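PDB 6RBN: Afp1 from Serratia entomophila, which probably builds the inner tube enclosed by the contractile sheath of the anti-feeding prophage injection system. Local coordinates for residues Y17-T22 with T31-L36; Y78-A83 with I137-D142; M95-N100 with T104-S109. All blocks are in the same frame, centred on the assembly; numbering follows the deposited sequence.

The three contacts of this tube protein fasten one antiparallel sheet in different ways. Contact 2 is the buried one, a purely apolar meeting of a short helix with strand 134-140. Contacts 1 and 3 are partly buried: contact 1 brings a phenylalanine edge against a strand start, whereas contact 3 is held chiefly by backbone hydrogen bonds. All three lie near other copies of the protein, and contact 3 also meets the Afp2 and Afp3 chains. Contacts 1 and 3 share a border, since strands 19-23 and 92-99 are sheet neighbours and Thr22 N lies 2.9 Å from Met95 O, probably a hydrogen bond. Contacts 2 and 3 lie on opposite sides of the chain's centre, their own centres about 23 Å apart.

Contact 1. Residues Y17-T22 with T31-L36; sequences YRFIVT and TSASGL
The carbonyl oxygen of Thr31 is met by the rim of the Phe19 ring: CZ of Phe19 comes within 3.2 Å of Thr31 O, and CE1 of Phe19 lies 3.6 Å from the same oxygen. The oxygen sits at the edge of the ring, near its plane, a placing consistent with a weak C-H...O approach at most. The backbone nitrogen of Ser32 follows at the same edge. The ring reaches this place with CG lodged between the backbone N and the carbonyl carbon (chi1 62°), and a methyl of Val21, CG2, borders it in plane. A looser apolar touch joins Phe19 CE2 to Ala33 CB at 4.4 Å, with the methyl coming at the ring obliquely. The bridge between the segments is thus made by one aromatic side chain, without backbone pairing. In the sheet, strand 19-23 lies against 92-99 and 26-27, while 32-34 pairs with 63-69, so Phe19 spans strands that are not direct partners. Ser32 and Ala33 also pair antiparallel with a strand of a neighbouring subunit, which carries the sheet across the interface.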
ATOM      1  N   TYR A  17      14.949  28.895 -21.306  1.00 64.00           N
ATOM      2  CA  TYR A  17      14.474  29.555 -20.101  1.00 64.00           C
ATOM      3  C   TYR A  17      15.353  30.709 -19.644  1.00 64.00           C
ATOM      4  O   TYR A  17      15.050  31.325 -18.619  1.00 64.00           O
ATOM      5  CB  TYR A  17      14.307  28.538 -18.963  1.00 64.00           C
ATOM      6  CG  TYR A  17      15.563  27.822 -18.519  1.00 64.00           C
ATOM      7  CD1 TYR A  17      15.933  26.616 -19.091  1.00 64.00           C
ATOM      8  CD2 TYR A  17      16.363  28.336 -17.505  1.00 64.00           C
ATOM      9  CE1 TYR A  17      17.069  25.955 -18.680  1.00 64.00           C
ATOM     10  CE2 TYR A  17      17.500  27.686 -17.097  1.00 64.00           C
ATOM     11  CZ  TYR A  17      17.845  26.497 -17.687  1.00 64.00           C
ATOM     12  OH  TYR A  17      18.978  25.844 -17.276  1.00 64.00           O
ATOM     13  N   ARG A  18      16.422  31.024 -20.363  1.00 68.74           N
ATOM     14  CA  ARG A  18      17.320  32.107 -19.982  1.00 68.74           C
ATOM     15  C   ARG A  18      17.408  33.094 -21.131  1.00 68.74           C
ATOM     16  O   ARG A  18      17.986  32.783 -22.177  1.00 68.74           O
ATOM     17  CB  ARG A  18      18.703  31.579 -19.643  1.00 68.74           C
ATOM     18  CG  ARG A  18      19.604  32.630 -19.061  1.00 68.74           C
ATOM     19  CD  ARG A  18      19.036  32.995 -17.729  1.00 68.74           C
ATOM     20  NE  ARG A  18      19.175  31.894 -16.793  1.00 68.74           N
ATOM     21  CZ  ARG A  18      18.336  31.659 -15.795  1.00 68.74           C
ATOM     22  NH1 ARG A  18      18.542  30.644 -14.972  1.00 68.74           N
ATOM     23  NH2 ARG A  18      17.252  32.399 -15.666  1.00 68.74           N
ATOM     24  N   PHE A  19      16.860  34.289 -20.934  1.00 66.29           N
ATOM     25  CA  PHE A  19      16.841  35.282 -21.990  1.00 66.29           C
ATOM     26  C   PHE A  19      16.725  36.665 -21.378  1.00 66.29           C
ATOM     27  O   PHE A  19      16.006  36.869 -20.400  1.00 66.29           O
ATOM     28  CB  PHE A  19      15.701  35.021 -22.993  1.00 66.29           C
ATOM     29  CG  PHE A  19      14.322  35.094 -22.398  1.00 66.29           C
ATOM     30  CD1 PHE A  19      13.749  33.983 -21.803  1.00 66.29           C
ATOM     31  CD2 PHE A  19      13.575  36.257 -22.483  1.00 66.29           C
ATOM     32  CE1 PHE A  19      12.488  34.047 -21.270  1.00 66.29           C
ATOM     33  CE2 PHE A  19      12.313  36.322 -21.952  1.00 66.29           C
ATOM     34  CZ  PHE A  19      11.770  35.216 -21.348  1.00 66.29           C
ATOM     35  N   ILE A  20      17.439  37.618 -21.962  1.00 68.52           N
ATOM     36  CA  ILE A  20      17.301  39.015 -21.586  1.00 68.52           C
ATOM     37  C   ILE A  20      16.667  39.760 -22.750  1.00 68.52           C
ATOM     38  O   ILE A  20      16.860  39.410 -23.917  1.00 68.52           O
ATOM     39  CB  ILE A  20      18.647  39.653 -21.174  1.00 68.52           C
ATOM     40  CG1 ILE A  20      19.673  39.558 -22.298  1.00 68.52           C
ATOM     41  CG2 ILE A  20      19.180  38.993 -19.923  1.00 68.52           C
ATOM     42  CD1 ILE A  20      20.917  40.351 -22.039  1.00 68.52           C
ATOM     43  N   VAL A  21      15.869  40.769 -22.423  1.00 70.91           N
ATOM     44  CA  VAL A  21      15.136  41.546 -23.412  1.00 70.91           C
ATOM     45  C   VAL A  21      15.554  42.998 -23.247  1.00 70.91           C
ATOM     46  O   VAL A  21      15.157  43.661 -22.282  1.00 70.91           O
ATOM     47  CB  VAL A  21      13.619  41.387 -23.269  1.00 70.91           C
ATOM     48  CG1 VAL A  21      12.901  42.277 -24.261  1.00 70.91           C
ATOM     49  CG2 VAL A  21      13.207  39.947 -23.479  1.00 70.91           C
ATOM     50  N   THR A  22      16.371  43.487 -24.172  1.00 74.13           N
ATOM     51  CA  THR A  22      16.743  44.895 -24.215  1.00 74.13           C
ATOM     52  C   THR A  22      15.715  45.619 -25.072  1.00 74.13           C
ATOM     53  O   THR A  22      15.682  45.445 -26.293  1.00 74.13           O
ATOM     54  CB  THR A  22      18.151  45.073 -24.772  1.00 74.13           C
ATOM     55  OG1 THR A  22      19.081  44.359 -23.951  1.00 74.13           O
ATOM     56  CG2 THR A  22      18.525  46.535 -24.780  1.00 74.13           C
ATOM     57  N   THR A  31       8.619  37.364 -18.995  1.00 66.21           N
ATOM     58  CA  THR A  31       8.394  35.950 -18.735  1.00 66.21           C
ATOM     59  C   THR A  31       8.413  35.135 -20.019  1.00 66.21           C
ATOM     60  O   THR A  31       9.047  34.079 -20.083  1.00 66.21           O
ATOM     61  CB  THR A  31       7.058  35.760 -18.021  1.00 66.21           C
ATOM     62  OG1 THR A  31       7.048  36.556 -16.837  1.00 66.21           O
ATOM     63  CG2 THR A  31       6.859  34.312 -17.631  1.00 66.21           C
ATOM     64  N   SER A  32       7.720  35.614 -21.046  1.00 66.90           N
ATOM     65  CA  SER A  32       7.625  34.917 -22.315  1.00 66.90           C
ATOM     66  C   SER A  32       8.013  35.856 -23.446  1.00 66.90           C
ATOM     67  O   SER A  32       7.988  37.078 -23.302  1.00 66.90           O
ATOM     68  CB  SER A  32       6.217  34.372 -22.554  1.00 66.90           C
ATOM     69  OG  SER A  32       5.869  33.409 -21.578  1.00 66.90           O
ATOM     70  N   ALA A  33       8.368  35.253 -24.577  1.00 67.09           N
ATOM     71  CA  ALA A  33       8.706  35.995 -25.787  1.00 67.09           C
ATOM     72  C   ALA A  33       8.507  35.047 -26.958  1.00 67.09           C
ATOM     73  O   ALA A  33       9.256  34.079 -27.095  1.00 67.09           O
ATOM     74  CB  ALA A  33      10.135  36.508 -25.734  1.00 67.09           C
ATOM     75  N   SER A  34       7.509  35.312 -27.791  1.00 68.02           N
ATOM     76  CA  SER A  34       7.187  34.427 -28.897  1.00 68.02           C
ATOM     77  C   SER A  34       6.884  35.234 -30.150  1.00 68.02           C
ATOM     78  O   SER A  34       6.641  36.440 -30.095  1.00 68.02           O
ATOM     79  CB  SER A  34       5.997  33.524 -28.558  1.00 68.02           C
ATOM     80  OG  SER A  34       4.817  34.286 -28.392  1.00 68.02           O
ATOM     81  N   GLY A  35       6.911  34.547 -31.285  1.00 68.83           N
ATOM     82  CA  GLY A  35       6.521  35.142 -32.545  1.00 68.83           C
ATOM     83  C   GLY A  35       7.623  35.815 -33.321  1.00 68.83           C
ATOM     84  O   GLY A  35       7.336  36.705 -34.127  1.00 68.83           O
ATOM     85  N   LEU A  36       8.875  35.422 -33.118  1.00 68.88           N
ATOM     86  CA  LEU A  36       9.998  36.079 -33.783  1.00 68.88           C
ATOM     87  C   LEU A  36      10.374  35.301 -35.041  1.00 68.88           C
ATOM     88  O   LEU A  36      11.502  34.854 -35.226  1.00 68.88           O
ATOM     89  CB  LEU A  36      11.177  36.216 -32.826  1.00 68.88           C
ATOM     90  CG  LEU A  36      11.118  37.346 -31.790  1.00 68.88           C
ATOM     91  CD1 LEU A  36      10.297  37.002 -30.559  1.00 68.88           C
ATOM     92  CD2 LEU A  36      12.496  37.780 -31.393  1.00 68.88           C
TER

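Contact 2. Residues Y78-A83 with I137-D142; sequences YEWINA and ITLMAD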
ATOM      1  N   TYR A  78       2.859  50.575 -20.220  1.00 71.60           N
ATOM      2  CA  TYR A  78       1.646  51.363 -20.383  1.00 71.60           C
ATOM      3  C   TYR A  78       1.935  52.750 -20.934  1.00 71.60           C
ATOM      4  O   TYR A  78       1.196  53.231 -21.795  1.00 71.60           O
ATOM      5  CB  TYR A  78       0.898  51.471 -19.061  1.00 71.60           C
ATOM      6  CG  TYR A  78      -0.313  52.362 -19.129  1.00 71.60           C
ATOM      7  CD1 TYR A  78      -1.448  51.969 -19.814  1.00 71.60           C
ATOM      8  CD2 TYR A  78      -0.321  53.595 -18.493  1.00 71.60           C
ATOM      9  CE1 TYR A  78      -2.556  52.782 -19.876  1.00 71.60           C
ATOM     10  CE2 TYR A  78      -1.424  54.413 -18.549  1.00 71.60           C
ATOM     11  CZ  TYR A  78      -2.536  53.999 -19.240  1.00 71.60           C
ATOM     12  OH  TYR A  78      -3.635  54.816 -19.295  1.00 71.60           O
ATOM     13  N   GLU A  79       2.999  53.417 -20.471  1.00 74.86           N
ATOM     14  CA  GLU A  79       3.275  54.750 -21.001  1.00 74.86           C
ATOM     15  C   GLU A  79       3.831  54.729 -22.415  1.00 74.86           C
ATOM     16  O   GLU A  79       3.963  55.795 -23.021  1.00 74.86           O
ATOM     17  CB  GLU A  79       4.239  55.547 -20.120  1.00 74.86           C
ATOM     18  CG  GLU A  79       3.676  55.961 -18.779  1.00 74.86           C
ATOM     19  CD  GLU A  79       4.200  55.126 -17.647  1.00 74.86           C
ATOM     20  OE1 GLU A  79       5.187  54.396 -17.872  1.00 74.86           O
ATOM     21  OE2 GLU A  79       3.630  55.194 -16.540  1.00 74.86           O
ATOM     22  N   TRP A  80       4.162  53.558 -22.951  1.00 69.56           N
ATOM     23  CA  TRP A  80       4.595  53.438 -24.332  1.00 69.56           C
ATOM     24  C   TRP A  80       3.445  53.114 -25.273  1.00 69.56           C
ATOM     25  O   TRP A  80       3.536  53.414 -26.467  1.00 69.56           O
ATOM     26  CB  TRP A  80       5.709  52.391 -24.412  1.00 69.56           C
ATOM     27  CG  TRP A  80       6.291  52.152 -25.758  1.00 69.56           C
ATOM     28  CD1 TRP A  80       6.652  53.090 -26.674  1.00 69.56           C
ATOM     29  CD2 TRP A  80       6.722  50.896 -26.283  1.00 69.56           C
ATOM     30  NE1 TRP A  80       7.206  52.488 -27.774  1.00 69.56           N
ATOM     31  CE2 TRP A  80       7.272  51.140 -27.551  1.00 69.56           C
ATOM     32  CE3 TRP A  80       6.670  49.584 -25.811  1.00 69.56           C
ATOM     33  CZ2 TRP A  80       7.765  50.120 -28.354  1.00 69.56           C
ATOM     34  CZ3 TRP A  80       7.159  48.576 -26.609  1.00 69.56           C
ATOM     35  CH2 TRP A  80       7.698  48.848 -27.867  1.00 69.56           C
ATOM     36  N   ILE A  81       2.352  52.552 -24.760  1.00 67.95           N
ATOM     37  CA  ILE A  81       1.147  52.352 -25.557  1.00 67.95           C
ATOM     38  C   ILE A  81       0.121  53.459 -25.320  1.00 67.95           C
ATOM     39  O   ILE A  81      -0.820  53.603 -26.114  1.00 67.95           O
ATOM     40  CB  ILE A  81       0.541  50.955 -25.277  1.00 67.95           C
ATOM     41  CG1 ILE A  81      -0.354  50.488 -26.427  1.00 67.95           C
ATOM     42  CG2 ILE A  81      -0.232  50.951 -23.975  1.00 67.95           C
ATOM     43  CD1 ILE A  81      -0.732  49.054 -26.358  1.00 67.95           C
ATOM     44  N   ASN A  82       0.286  54.270 -24.276  1.00 70.66           N
ATOM     45  CA  ASN A  82      -0.625  55.386 -24.068  1.00 70.66           C
ATOM     46  C   ASN A  82      -0.232  56.608 -24.882  1.00 70.66           C
ATOM     47  O   ASN A  82      -1.076  57.480 -25.109  1.00 70.66           O
ATOM     48  CB  ASN A  82      -0.677  55.767 -22.589  1.00 70.66           C
ATOM     49  CG  ASN A  82      -1.994  56.408 -22.184  1.00 70.66           C
ATOM     50  OD1 ASN A  82      -2.249  56.604 -20.999  1.00 70.66           O
ATOM     51  ND2 ASN A  82      -2.853  56.694 -23.152  1.00 70.66           N
ATOM     52  N   ALA A  83       1.018  56.695 -25.319  1.00 69.94           N
ATOM     53  CA  ALA A  83       1.521  57.869 -26.026  1.00 69.94           C
ATOM     54  C   ALA A  83       1.389  57.695 -27.538  1.00 69.94           C
ATOM     55  O   ALA A  83       2.355  57.778 -28.291  1.00 69.94           O
ATOM     56  CB  ALA A  83       2.964  58.142 -25.623  1.00 69.94           C
ATOM     57  N   ILE A 137       1.754  42.090 -24.028  1.00 66.68           N
ATOM     58  CA  ILE A 137       1.836  43.128 -25.048  1.00 66.68           C
ATOM     59  C   ILE A 137       2.215  42.490 -26.379  1.00 66.68           C
ATOM     60  O   ILE A 137       3.034  41.565 -26.429  1.00 66.68           O
ATOM     61  CB  ILE A 137       2.827  44.238 -24.620  1.00 66.68           C
ATOM     62  CG1 ILE A 137       2.850  45.403 -25.609  1.00 66.68           C
ATOM     63  CG2 ILE A 137       4.231  43.709 -24.362  1.00 66.68           C
ATOM     64  CD1 ILE A 137       3.512  46.635 -25.059  1.00 66.68           C
ATOM     65  N   THR A 138       1.570  42.937 -27.453  1.00 65.89           N
ATOM     66  CA  THR A 138       1.922  42.508 -28.795  1.00 65.89           C
ATOM     67  C   THR A 138       2.531  43.676 -29.554  1.00 65.89           C
ATOM     68  O   THR A 138       2.120  44.825 -29.393  1.00 65.89           O
ATOM     69  CB  THR A 138       0.730  41.973 -29.581  1.00 65.89           C
ATOM     70  OG1 THR A 138      -0.242  43.009 -29.739  1.00 65.89           O
ATOM     71  CG2 THR A 138       0.100  40.805 -28.866  1.00 65.89           C
ATOM     72  N   LEU A 139       3.508  43.360 -30.389  1.00 65.87           N
ATOM     73  CA  LEU A 139       4.301  44.360 -31.078  1.00 65.87           C
ATOM     74  C   LEU A 139       4.235  44.108 -32.573  1.00 65.87           C
ATOM     75  O   LEU A 139       4.143  42.965 -33.024  1.00 65.87           O
ATOM     76  CB  LEU A 139       5.752  44.317 -30.611  1.00 65.87           C
ATOM     77  CG  LEU A 139       6.012  44.554 -29.125  1.00 65.87           C
ATOM     78  CD1 LEU A 139       7.459  44.283 -28.829  1.00 65.87           C
ATOM     79  CD2 LEU A 139       5.658  45.954 -28.725  1.00 65.87           C
ATOM     80  N   MET A 140       4.275  45.190 -33.339  1.00 69.18           N
ATOM     81  CA  MET A 140       4.359  45.131 -34.789  1.00 69.18           C
ATOM     82  C   MET A 140       5.740  45.600 -35.211  1.00 69.18           C
ATOM     83  O   MET A 140       6.162  46.700 -34.847  1.00 69.18           O
ATOM     84  CB  MET A 140       3.283  45.999 -35.436  1.00 69.18           C
ATOM     85  CG  MET A 140       3.292  45.987 -36.955  1.00 69.18           C
ATOM     86  SD  MET A 140       2.785  44.429 -37.691  1.00 69.18           S
ATOM     87  CE  MET A 140       1.020  44.514 -37.416  1.00 69.18           C
ATOM     88  N   ALA A 141       6.442  44.769 -35.970  1.00 69.22           N
ATOM     89  CA  ALA A 141       7.789  45.109 -36.404  1.00 69.22           C
ATOM     90  C   ALA A 141       7.906  44.988 -37.911  1.00 69.22           C
ATOM     91  O   ALA A 141       6.901  44.803 -38.599  1.00 69.22           O
ATOM     92  CB  ALA A 141       8.809  44.212 -35.719  1.00 69.22           C
ATOM     93  N   ASP A 142       9.124  45.079 -38.437  1.00 71.59           N
ATOM     94  CA  ASP A 142       9.308  45.006 -39.880  1.00 71.59           C
ATOM     95  C   ASP A 142      10.314  43.946 -40.312  1.00 71.59           C
ATOM     96  O   ASP A 142      10.186  43.390 -41.408  1.00 71.59           O
ATOM     97  CB  ASP A 142       9.701  46.380 -40.416  1.00 71.59           C
ATOM     98  CG  ASP A 142      10.805  47.001 -39.631  1.00 71.59           C
ATOM     99  OD1 ASP A 142      11.175  46.408 -38.604  1.00 71.59           O
ATOM    100  OD2 ASP A 142      11.291  48.078 -40.024  1.00 71.59           O
TER
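Trp80 and Leu139 cross at about a right angle, the far end of the indole meeting a single methyl branch of the leucine. CD2 of Leu139 lies 3.6 Å from Trp80 CH2 and 3.7 Å from Trp80 CZ3, so the touch falls on the benzene half of the ring system; the methyl arrives obliquely. Ile137, two residues earlier on the same side of its strand, adds a lighter touch from CD1, which lies 4.4 Å from Trp80 CE3. Its side chain is fully extended, with CG1 anti to the backbone N (chi1 -175°) and CD1 anti to CA, and that carries the terminal methyl out toward the indole. Trp80 in turn has CG anti to its own N (chi1 -179°), which throws the ring clear of the helix and across to the strand. Between the two strand residues Thr138 points away; its OG1 is hydrogen-bonded to Ser119 OG and Thr118 OG1.

No hydrogen bond crosses the contact; the two segments meet through apolar side chains. The polar edge of the indole is engaged elsewhere, NE1 bonding to the carbonyl oxygen of Glu90 and the ring taking part in a cation-pi interaction with Lys92. The helix itself is a weakly bonded single turn, with Asn82 N hydrogen-bonded to Tyr78 O at 2.8 Å. It packs beside strand 134-140, which runs between strands 63-69 and 109-121 in the sheet, and Trp80 also leans on Pro117 of the latter.

Contact 3. Residues M95-N100 with T104-S109; sequences MISLTN and TEVLVS
Three backbone hydrogen bonds tie Leu98 and Asn100 to the returning chain. Leu98 N reaches Val108 O at 2.7 Å. Leu107 N reaches Leu98 O, likewise at 2.7 Å, in a nearly straight bond (168°). Asn100 N reaches Glu105 O at 2.9 Å. Leu98 is therefore held through both its N-H and its carbonyl. A side-chain bond within the first segment runs from Thr99 OG1 to Ser97 O, 2.6 Å; the hydroxyl, anti to the carbonyl carbon and beside its own N, approaches from above the carbonyl plane.

Among the apolar contacts, Ser97 CB lies 3.7 Å from Val106 CG1, on the face these residues share with Thr99 and Ser109. Leu98 CB lies 4.5 Å from Leu107 CB. Leu98 and Val108 turn to the other face, where both also pack on a neighbouring subunit.

At the turn end, just before the loop that joins the two strands, the polar Asn100 and Glu105 run side by side and point the same way. Asn100 CB is 3.7 Å from Glu105 CB, and the amide and carboxylate planes are turned 59° from each other. The Glu105 carboxylate makes a weak hydrogen bond to Gln277 of the Afp2 chain.

Ser97 pairs with Ser109 and Thr99 with Val106, so one residue, Leu98, faces two, Leu107 and Val108. This extra residue is the mark of a beta bulge, here in an antiparallel hairpin whose chain turns a corner at Val108.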
ATOM      1  N   MET A  95      15.933  43.507 -28.582  1.00 70.31           N
ATOM      2  CA  MET A  95      16.925  42.445 -28.659  1.00 70.31           C
ATOM      3  C   MET A  95      16.589  41.389 -27.622  1.00 70.31           C
ATOM      4  O   MET A  95      16.489  41.699 -26.434  1.00 70.31           O
ATOM      5  CB  MET A  95      18.333  42.966 -28.403  1.00 70.31           C
ATOM      6  CG  MET A  95      19.401  41.933 -28.666  1.00 70.31           C
ATOM      7  SD  MET A  95      21.006  42.493 -28.103  1.00 70.31           S
ATOM      8  CE  MET A  95      21.220  43.887 -29.179  1.00 70.31           C
ATOM      9  N   ILE A  96      16.426  40.146 -28.063  1.00 67.74           N
ATOM     10  CA  ILE A  96      16.171  39.024 -27.170  1.00 67.74           C
ATOM     11  C   ILE A  96      17.351  38.074 -27.299  1.00 67.74           C
ATOM     12  O   ILE A  96      17.547  37.458 -28.352  1.00 67.74           O
ATOM     13  CB  ILE A  96      14.849  38.320 -27.486  1.00 67.74           C
ATOM     14  CG1 ILE A  96      13.686  39.289 -27.296  1.00 67.74           C
ATOM     15  CG2 ILE A  96      14.665  37.122 -26.592  1.00 67.74           C
ATOM     16  CD1 ILE A  96      12.373  38.765 -27.786  1.00 67.74           C
ATOM     17  N   SER A  97      18.132  37.950 -26.232  1.00 68.54           N
ATOM     18  CA  SER A  97      19.410  37.254 -26.257  1.00 68.54           C
ATOM     19  C   SER A  97      19.345  36.015 -25.378  1.00 68.54           C
ATOM     20  O   SER A  97      19.071  36.125 -24.183  1.00 68.54           O
ATOM     21  CB  SER A  97      20.527  38.166 -25.750  1.00 68.54           C
ATOM     22  OG  SER A  97      20.627  39.351 -26.511  1.00 68.54           O
ATOM     23  N   LEU A  98      19.618  34.847 -25.957  1.00 69.11           N
ATOM     24  CA  LEU A  98      19.860  33.660 -25.143  1.00 69.11           C
ATOM     25  C   LEU A  98      21.169  33.835 -24.390  1.00 69.11           C
ATOM     26  O   LEU A  98      22.207  34.124 -24.990  1.00 69.11           O
ATOM     27  CB  LEU A  98      19.891  32.398 -25.998  1.00 69.11           C
ATOM     28  CG  LEU A  98      18.536  31.923 -26.510  1.00 69.11           C
ATOM     29  CD1 LEU A  98      18.704  30.740 -27.426  1.00 69.11           C
ATOM     30  CD2 LEU A  98      17.668  31.555 -25.337  1.00 69.11           C
ATOM     31  N   THR A  99      21.119  33.663 -23.077  1.00 73.46           N
ATOM     32  CA  THR A  99      22.138  34.198 -22.196  1.00 73.46           C
ATOM     33  C   THR A  99      22.733  33.062 -21.368  1.00 73.46           C
ATOM     34  O   THR A  99      22.138  31.993 -21.220  1.00 73.46           O
ATOM     35  CB  THR A  99      21.515  35.294 -21.306  1.00 73.46           C
ATOM     36  OG1 THR A  99      20.669  36.111 -22.119  1.00 73.46           O
ATOM     37  CG2 THR A  99      22.554  36.236 -20.732  1.00 73.46           C
ATOM     38  N   ASN A 100      23.937  33.302 -20.854  1.00 80.33           N
ATOM     39  CA  ASN A 100      24.584  32.480 -19.845  1.00 80.33           C
ATOM     40  C   ASN A 100      23.768  32.507 -18.545  1.00 80.33           C
ATOM     41  O   ASN A 100      22.864  33.330 -18.364  1.00 80.33           O
ATOM     42  CB  ASN A 100      26.001  33.005 -19.621  1.00 80.33           C
ATOM     43  CG  ASN A 100      26.903  32.013 -18.948  1.00 80.33           C
ATOM     44  OD1 ASN A 100      26.488  30.908 -18.604  1.00 80.33           O
ATOM     45  ND2 ASN A 100      28.158  32.398 -18.758  1.00 80.33           N
ATOM     46  N   THR A 104      26.635  36.924 -18.164  1.00 82.32           N
ATOM     47  CA  THR A 104      27.847  37.567 -18.645  1.00 82.32           C
ATOM     48  C   THR A 104      28.260  37.098 -20.031  1.00 82.32           C
ATOM     49  O   THR A 104      29.345  37.457 -20.495  1.00 82.32           O
ATOM     50  CB  THR A 104      28.991  37.329 -17.660  1.00 82.32           C
ATOM     51  OG1 THR A 104      29.265  35.926 -17.579  1.00 82.32           O
ATOM     52  CG2 THR A 104      28.611  37.835 -16.283  1.00 82.32           C
ATOM     53  N   GLU A 105      27.436  36.288 -20.692  1.00 81.49           N
ATOM     54  CA  GLU A 105      27.691  35.848 -22.059  1.00 81.49           C
ATOM     55  C   GLU A 105      26.373  35.823 -22.812  1.00 81.49           C
ATOM     56  O   GLU A 105      25.371  35.332 -22.288  1.00 81.49           O
ATOM     57  CB  GLU A 105      28.327  34.452 -22.107  1.00 81.49           C
ATOM     58  CG  GLU A 105      29.738  34.346 -21.563  1.00 81.49           C
ATOM     59  CD  GLU A 105      30.756  35.033 -22.441  1.00 81.49           C
ATOM     60  OE1 GLU A 105      30.571  35.026 -23.676  1.00 81.49           O
ATOM     61  OE2 GLU A 105      31.739  35.580 -21.898  1.00 81.49           O
ATOM     62  N   VAL A 106      26.376  36.355 -24.026  1.00 75.08           N
ATOM     63  CA  VAL A 106      25.258  36.233 -24.953  1.00 75.08           C
ATOM     64  C   VAL A 106      25.584  35.121 -25.933  1.00 75.08           C
ATOM     65  O   VAL A 106      26.645  35.135 -26.566  1.00 75.08           O
ATOM     66  CB  VAL A 106      24.992  37.559 -25.681  1.00 75.08           C
ATOM     67  CG1 VAL A 106      24.012  37.360 -26.810  1.00 75.08           C
ATOM     68  CG2 VAL A 106      24.448  38.577 -24.708  1.00 75.08           C
ATOM     69  N   LEU A 107      24.681  34.151 -26.056  1.00 72.49           N
ATOM     70  CA  LEU A 107      24.947  32.979 -26.880  1.00 72.49           C
ATOM     71  C   LEU A 107      24.433  33.172 -28.305  1.00 72.49           C
ATOM     72  O   LEU A 107      25.211  33.155 -29.261  1.00 72.49           O
ATOM     73  CB  LEU A 107      24.308  31.750 -26.232  1.00 72.49           C
ATOM     74  CG  LEU A 107      24.806  31.449 -24.820  1.00 72.49           C
ATOM     75  CD1 LEU A 107      24.002  30.327 -24.201  1.00 72.49           C
ATOM     76  CD2 LEU A 107      26.283  31.116 -24.830  1.00 72.49           C
ATOM     77  N   VAL A 108      23.121  33.345 -28.453  1.00 69.82           N
ATOM     78  CA  VAL A 108      22.466  33.647 -29.722  1.00 69.82           C
ATOM     79  C   VAL A 108      21.404  34.693 -29.424  1.00 69.82           C
ATOM     80  O   VAL A 108      20.607  34.517 -28.501  1.00 69.82           O
ATOM     81  CB  VAL A 108      21.819  32.403 -30.372  1.00 69.82           C
ATOM     82  CG1 VAL A 108      21.006  32.786 -31.589  1.00 69.82           C
ATOM     83  CG2 VAL A 108      22.855  31.372 -30.784  1.00 69.82           C
ATOM     84  N   SER A 109      21.391  35.783 -30.186  1.00 67.58           N
ATOM     85  CA  SER A 109      20.402  36.823 -29.960  1.00 67.58           C
ATOM     86  C   SER A 109      19.570  37.062 -31.210  1.00 67.58           C
ATOM     87  O   SER A 109      19.994  36.792 -32.333  1.00 67.58           O
ATOM     88  CB  SER A 109      21.059  38.129 -29.511  1.00 67.58           C
ATOM     89  OG  SER A 109      21.838  38.692 -30.534  1.00 67.58           O
TER